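Local atomic coordinates of prolyl oligopeptidase (Novosphingobium capsulatum, PDB entry 1YR2), a protein that probably cleaves oligopeptides on the carboxyl side of proline, and less readily of alanine, as a serine peptidase of the prolyl oligopeptidase family. Residues Leu113-Trp125 with Ala167-Tyr179. Residues are numbered along the deposited sequence; the frame is centred on the assembly and turned at random.
Sequences LPQRRGASVFYSW and AWAASDDGRLLAY
Two neighbouring blades of the N-terminal beta-propeller pack face to face here, the hairpin 113-125 of one against the hairpin 167-179 of the next, through side chains and water, without direct hydrogen bonds. Strands 120-125 and 167-170 run antiparallel at 170°, their axes 9.0 Å apart. F122 fills the gap: its CG stands anti to its own carbonyl carbon (chi1 -53°), which swings the ring toward A170, whose CB sits over one face, 3.8 Å from the centroid. G174 O comes to the ring edge in plane, 3.5 Å from F122 CZ, while L177 CD1 approaches F122 CD2 obliquely. Farther from the turns, W168 CZ3 meets F122 CB obliquely at 3.6 Å, and W168 CH2 reaches CG of the bent Q115 chain. R117 lays CB against S171 O and G174 CA, and CG along S171 O toward A170 CB. Its chain turns back at chi2 (-69°): NH2 hydrogen-bonds Q115 OE1, and NH1 hydrogen-bonds R116 O at 2.8 Å, with that oxygen in the guanidinium plane. R117 NE and NH2 each hold a water donating to A170 O, the NE water also to D172 OD1. With alanine at R117, Q115 OE1 would probably lose its guanidinium partner, and each of the two waters one of its bonds. In the turns 117-120 (type II') and 171-174 (type I), G118 and G174 have positive phi, and a CB on either would clash with the facing backbone. Waters join G118 N to D172 O and A119 N to D173 O; G118 CA also meets D173 O in a 3.4 Å C-H...O contact.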
loop_
_atom_site.group_PDB
_atom_site.type_symbol
_atom_site.label_atom_id
_atom_site.label_comp_id
_atom_site.label_asym_id
_atom_site.label_seq_id
_atom_site.Cartn_x
_atom_site.Cartn_y
_atom_site.Cartn_z
ATOM N N LEU A 113 -0.549 15.031 7.769
ATOM C CA LEU A 113 -0.208 15.121 9.153
ATOM C C LEU A 113 0.339 16.525 9.402
ATOM O O LEU A 113 1.243 16.980 8.695
ATOM C CB LEU A 113 0.830 14.077 9.564
ATOM C CG LEU A 113 0.404 12.592 9.651
ATOM C CD1 LEU A 113 1.625 11.686 9.441
ATOM C CD2 LEU A 113 -0.322 12.274 11.001
ATOM N N PRO A 114 -0.171 17.176 10.443
ATOM C CA PRO A 114 0.270 18.521 10.776
ATOM C C PRO A 114 1.579 18.623 11.550
ATOM O O PRO A 114 1.907 17.733 12.332
ATOM C CB PRO A 114 -0.877 19.055 11.586
ATOM C CG PRO A 114 -1.541 17.932 12.129
ATOM C CD PRO A 114 -1.334 16.767 11.237
ATOM N N GLN A 115 2.301 19.705 11.323
ATOM C CA GLN A 115 3.540 20.031 12.026
ATOM C C GLN A 115 3.301 21.322 12.784
ATOM O O GLN A 115 2.931 22.333 12.187
ATOM C CB GLN A 115 4.702 20.199 11.054
ATOM C CG GLN A 115 5.083 18.938 10.328
ATOM C CD GLN A 115 5.662 17.872 11.264
ATOM O OE1 GLN A 115 6.246 18.189 12.312
ATOM N NE2 GLN A 115 5.516 16.616 10.881
ATOM N N ARG A 116 3.480 21.281 14.092
ATOM C CA ARG A 116 3.375 22.495 14.942
ATOM C C ARG A 116 4.775 23.060 15.205
ATOM O O ARG A 116 5.668 22.326 15.638
ATOM C CB ARG A 116 2.710 22.120 16.248
ATOM C CG ARG A 116 1.254 21.690 16.067
ATOM C CD ARG A 116 0.580 21.079 17.335
ATOM N NE ARG A 116 -0.860 21.265 17.214
ATOM C CZ ARG A 116 -1.565 22.233 17.806
ATOM N NH1 ARG A 116 -1.005 23.107 18.630
ATOM N NH2 ARG A 116 -2.877 22.287 17.584
ATOM N N ARG A 117 4.996 24.327 14.853
ATOM C CA ARG A 117 6.229 25.010 15.197
ATOM C C ARG A 117 5.855 26.428 15.629
ATOM O O ARG A 117 5.103 27.124 14.949
ATOM C CB ARG A 117 7.227 25.053 14.037
ATOM C CG ARG A 117 7.672 23.725 13.463
ATOM C CD ARG A 117 8.570 22.880 14.411
ATOM N NE ARG A 117 9.034 21.740 13.666
ATOM C CZ ARG A 117 8.340 20.632 13.523
ATOM N NH1 ARG A 117 7.194 20.465 14.180
ATOM N NH2 ARG A 117 8.827 19.653 12.792
ATOM N N GLY A 118 6.381 26.843 16.776
ATOM C CA GLY A 118 6.079 28.162 17.321
ATOM C C GLY A 118 4.606 28.384 17.543
ATOM O O GLY A 118 3.939 27.591 18.197
ATOM N N ALA A 119 4.110 29.436 16.936
ATOM C CA ALA A 119 2.728 29.860 17.056
ATOM C C ALA A 119 1.826 29.280 15.976
ATOM O O ALA A 119 0.650 29.621 15.920
ATOM C CB ALA A 119 2.655 31.361 17.010
ATOM N N SER A 120 2.356 28.388 15.147
ATOM C CA SER A 120 1.671 27.979 13.930
ATOM C C SER A 120 1.600 26.456 13.778
ATOM O O SER A 120 2.440 25.690 14.271
ATOM C CB SER A 120 2.368 28.597 12.693
ATOM O OG SER A 120 2.265 30.003 12.643
ATOM N N VAL A 121 0.581 26.022 13.044
ATOM C CA VAL A 121 0.485 24.651 12.596
ATOM C C VAL A 121 0.449 24.645 11.050
ATOM O O VAL A 121 -0.253 25.456 10.446
ATOM C CB VAL A 121 -0.734 23.931 13.239
ATOM C CG1 VAL A 121 -2.019 24.562 12.863
ATOM C CG2 VAL A 121 -0.772 22.463 12.861
ATOM N N PHE A 122 1.174 23.708 10.446
ATOM C CA PHE A 122 1.372 23.551 8.994
ATOM C C PHE A 122 0.878 22.170 8.563
ATOM O O PHE A 122 1.154 21.171 9.237
ATOM C CB PHE A 122 2.863 23.673 8.585
ATOM C CG PHE A 122 3.542 24.926 9.066
ATOM C CD1 PHE A 122 3.984 25.054 10.360
ATOM C CD2 PHE A 122 3.756 25.982 8.190
ATOM C CE1 PHE A 122 4.618 26.212 10.802
ATOM C CE2 PHE A 122 4.416 27.116 8.611
ATOM C CZ PHE A 122 4.821 27.269 9.892
ATOM N N TYR A 123 0.109 22.130 7.481
ATOM C CA TYR A 123 -0.409 20.859 6.986
ATOM C C TYR A 123 -0.807 20.977 5.532
ATOM O O TYR A 123 -1.264 22.000 5.082
ATOM C CB TYR A 123 -1.600 20.368 7.852
ATOM C CG TYR A 123 -2.719 21.394 7.942
ATOM C CD1 TYR A 123 -2.603 22.474 8.772
ATOM C CD2 TYR A 123 -3.843 21.291 7.144
ATOM C CE1 TYR A 123 -3.586 23.423 8.878
ATOM C CE2 TYR A 123 -4.846 22.242 7.217
ATOM C CZ TYR A 123 -4.695 23.325 8.078
ATOM O OH TYR A 123 -5.652 24.299 8.157
ATOM N N SER A 124 -0.596 19.907 4.787
ATOM C CA SER A 124 -1.093 19.827 3.427
ATOM C C SER A 124 -2.637 19.627 3.429
ATOM O O SER A 124 -3.184 19.047 4.379
ATOM C CB SER A 124 -0.333 18.726 2.672
ATOM O OG SER A 124 -0.775 17.443 3.026
ATOM N N TRP A 125 -3.293 20.089 2.360
ATOM C CA TRP A 125 -4.698 19.890 2.126
ATOM C C TRP A 125 -4.959 19.831 0.646
ATOM O O TRP A 125 -4.440 20.632 -0.091
ATOM C CB TRP A 125 -5.546 20.993 2.739
ATOM C CG TRP A 125 -6.988 20.804 2.557
ATOM C CD1 TRP A 125 -7.786 20.011 3.272
ATOM C CD2 TRP A 125 -7.826 21.451 1.598
ATOM N NE1 TRP A 125 -9.079 20.073 2.819
ATOM C CE2 TRP A 125 -9.136 20.975 1.801
ATOM C CE3 TRP A 125 -7.609 22.408 0.587
ATOM C CZ2 TRP A 125 -10.222 21.423 1.058
ATOM C CZ3 TRP A 125 -8.670 22.837 -0.150
ATOM C CH2 TRP A 125 -9.970 22.355 0.081
ATOM N N ALA A 167 9.168 18.634 -1.068
ATOM C CA ALA A 167 9.245 18.555 0.397
ATOM C C ALA A 167 9.155 19.928 1.022
ATOM O O ALA A 167 9.414 20.928 0.352
ATOM C CB ALA A 167 10.563 17.884 0.825
ATOM N N TRP A 168 8.798 19.993 2.324
ATOM C CA TRP A 168 8.747 21.276 3.028
ATOM C C TRP A 168 9.120 21.033 4.496
ATOM O O TRP A 168 8.942 19.946 4.964
ATOM C CB TRP A 168 7.396 21.967 2.925
ATOM C CG TRP A 168 6.228 21.172 3.368
ATOM C CD1 TRP A 168 5.477 20.373 2.600
ATOM C CD2 TRP A 168 5.674 21.090 4.699
ATOM N NE1 TRP A 168 4.480 19.796 3.349
ATOM C CE2 TRP A 168 4.586 20.207 4.641
ATOM C CE3 TRP A 168 5.970 21.689 5.901
ATOM C CZ2 TRP A 168 3.790 19.899 5.738
ATOM C CZ3 TRP A 168 5.171 21.384 7.023
ATOM C CH2 TRP A 168 4.097 20.499 6.922
ATOM N N ALA A 169 9.626 22.067 5.153
ATOM C CA ALA A 169 10.008 22.021 6.541
ATOM C C ALA A 169 9.893 23.410 7.094
ATOM O O ALA A 169 10.514 24.361 6.597
ATOM C CB ALA A 169 11.402 21.493 6.697
ATOM N N ALA A 170 9.107 23.547 8.148
ATOM C CA ALA A 170 9.053 24.792 8.878
ATOM C C ALA A 170 10.258 24.881 9.836
ATOM O O ALA A 170 10.701 23.864 10.416
ATOM C CB ALA A 170 7.782 24.882 9.635
ATOM N N SER A 171 10.734 26.104 10.060
ATOM C CA SER A 171 11.795 26.354 11.021
ATOM C C SER A 171 11.362 26.029 12.453
ATOM O O SER A 171 10.160 25.883 12.761
ATOM C CB SER A 171 12.292 27.828 10.924
ATOM O OG SER A 171 11.277 28.760 11.272
ATOM N N ASP A 172 12.340 25.953 13.355
ATOM C CA ASP A 172 12.054 25.507 14.730
ATOM C C ASP A 172 11.047 26.404 15.422
ATOM O O ASP A 172 10.198 25.930 16.205
ATOM C CB ASP A 172 13.345 25.424 15.573
ATOM C CG ASP A 172 14.228 24.219 15.210
ATOM O OD1 ASP A 172 13.841 23.403 14.326
ATOM O OD2 ASP A 172 15.336 23.997 15.776
ATOM N N ASP A 173 11.087 27.707 15.133
ATOM C CA ASP A 173 10.131 28.634 15.754
ATOM C C ASP A 173 8.950 29.010 14.841
ATOM O O ASP A 173 8.119 29.846 15.199
ATOM C CB ASP A 173 10.851 29.893 16.226
ATOM C CG ASP A 173 11.343 30.749 15.065
ATOM O OD1 ASP A 173 11.133 30.360 13.866
ATOM O OD2 ASP A 173 12.011 31.811 15.261
ATOM N N GLY A 174 8.915 28.409 13.660
ATOM C CA GLY A 174 7.773 28.414 12.766
ATOM C C GLY A 174 7.670 29.677 11.931
ATOM O O GLY A 174 6.626 29.931 11.314
ATOM N N ARG A 175 8.701 30.508 11.959
ATOM C CA ARG A 175 8.605 31.804 11.293
ATOM C C ARG A 175 9.041 31.784 9.827
ATOM O O ARG A 175 8.653 32.687 9.058
ATOM C CB ARG A 175 9.354 32.896 12.072
ATOM C CG ARG A 175 8.815 33.179 13.482
ATOM C CD ARG A 175 9.493 34.386 14.140
ATOM N NE ARG A 175 9.187 35.582 13.346
ATOM C CZ ARG A 175 8.071 36.311 13.462
ATOM N NH1 ARG A 175 7.174 36.017 14.364
ATOM N NH2 ARG A 175 7.866 37.356 12.663
ATOM N N LEU A 176 9.785 30.747 9.422
ATOM C CA LEU A 176 10.212 30.569 8.023
ATOM C C LEU A 176 9.921 29.160 7.568
ATOM O O LEU A 176 9.811 28.246 8.403
ATOM C CB LEU A 176 11.722 30.780 7.894
ATOM C CG LEU A 176 12.215 32.160 8.236
ATOM C CD1 LEU A 176 13.745 32.106 8.324
ATOM C CD2 LEU A 176 11.743 33.198 7.176
ATOM N N LEU A 177 9.711 28.994 6.275
ATOM C CA LEU A 177 9.463 27.689 5.709
ATOM C C LEU A 177 10.350 27.489 4.498
ATOM O O LEU A 177 10.473 28.356 3.626
ATOM C CB LEU A 177 7.987 27.544 5.371
ATOM C CG LEU A 177 7.622 26.160 4.851
ATOM C CD1 LEU A 177 6.758 25.479 5.808
ATOM C CD2 LEU A 177 7.024 26.278 3.490
ATOM N N ALA A 178 10.988 26.339 4.477
ATOM C CA ALA A 178 11.852 25.936 3.401
ATOM C C ALA A 178 11.102 24.910 2.614
ATOM O O ALA A 178 10.395 24.069 3.191
ATOM C CB ALA A 178 13.165 25.340 3.938
ATOM N N TYR A 179 11.249 24.952 1.282
ATOM C CA TYR A 179 10.648 23.952 0.468
ATOM C C TYR A 179 11.452 23.608 -0.759
ATOM O O TYR A 179 12.201 24.429 -1.234
ATOM C CB TYR A 179 9.206 24.333 0.122
ATOM C CG TYR A 179 9.078 25.563 -0.668
ATOM C CD1 TYR A 179 9.175 26.815 -0.067
ATOM C CD2 TYR A 179 8.790 25.497 -2.014
ATOM C CE1 TYR A 179 9.026 27.974 -0.824
ATOM C CE2 TYR A 179 8.674 26.635 -2.752
ATOM C CZ TYR A 179 8.764 27.860 -2.149
ATOM O OH TYR A 179 8.620 29.011 -2.893
HETATM O O HOH W 1 11.830 22.522 12.636
HETATM O O HOH W 2 10.747 20.788 10.647
HETATM O O HOH W 3 8.516 25.751 18.376
HETATM O O HOH W 4 5.754 31.176 15.142
HETATM O O HOH W 5 4.585 31.118 12.528
#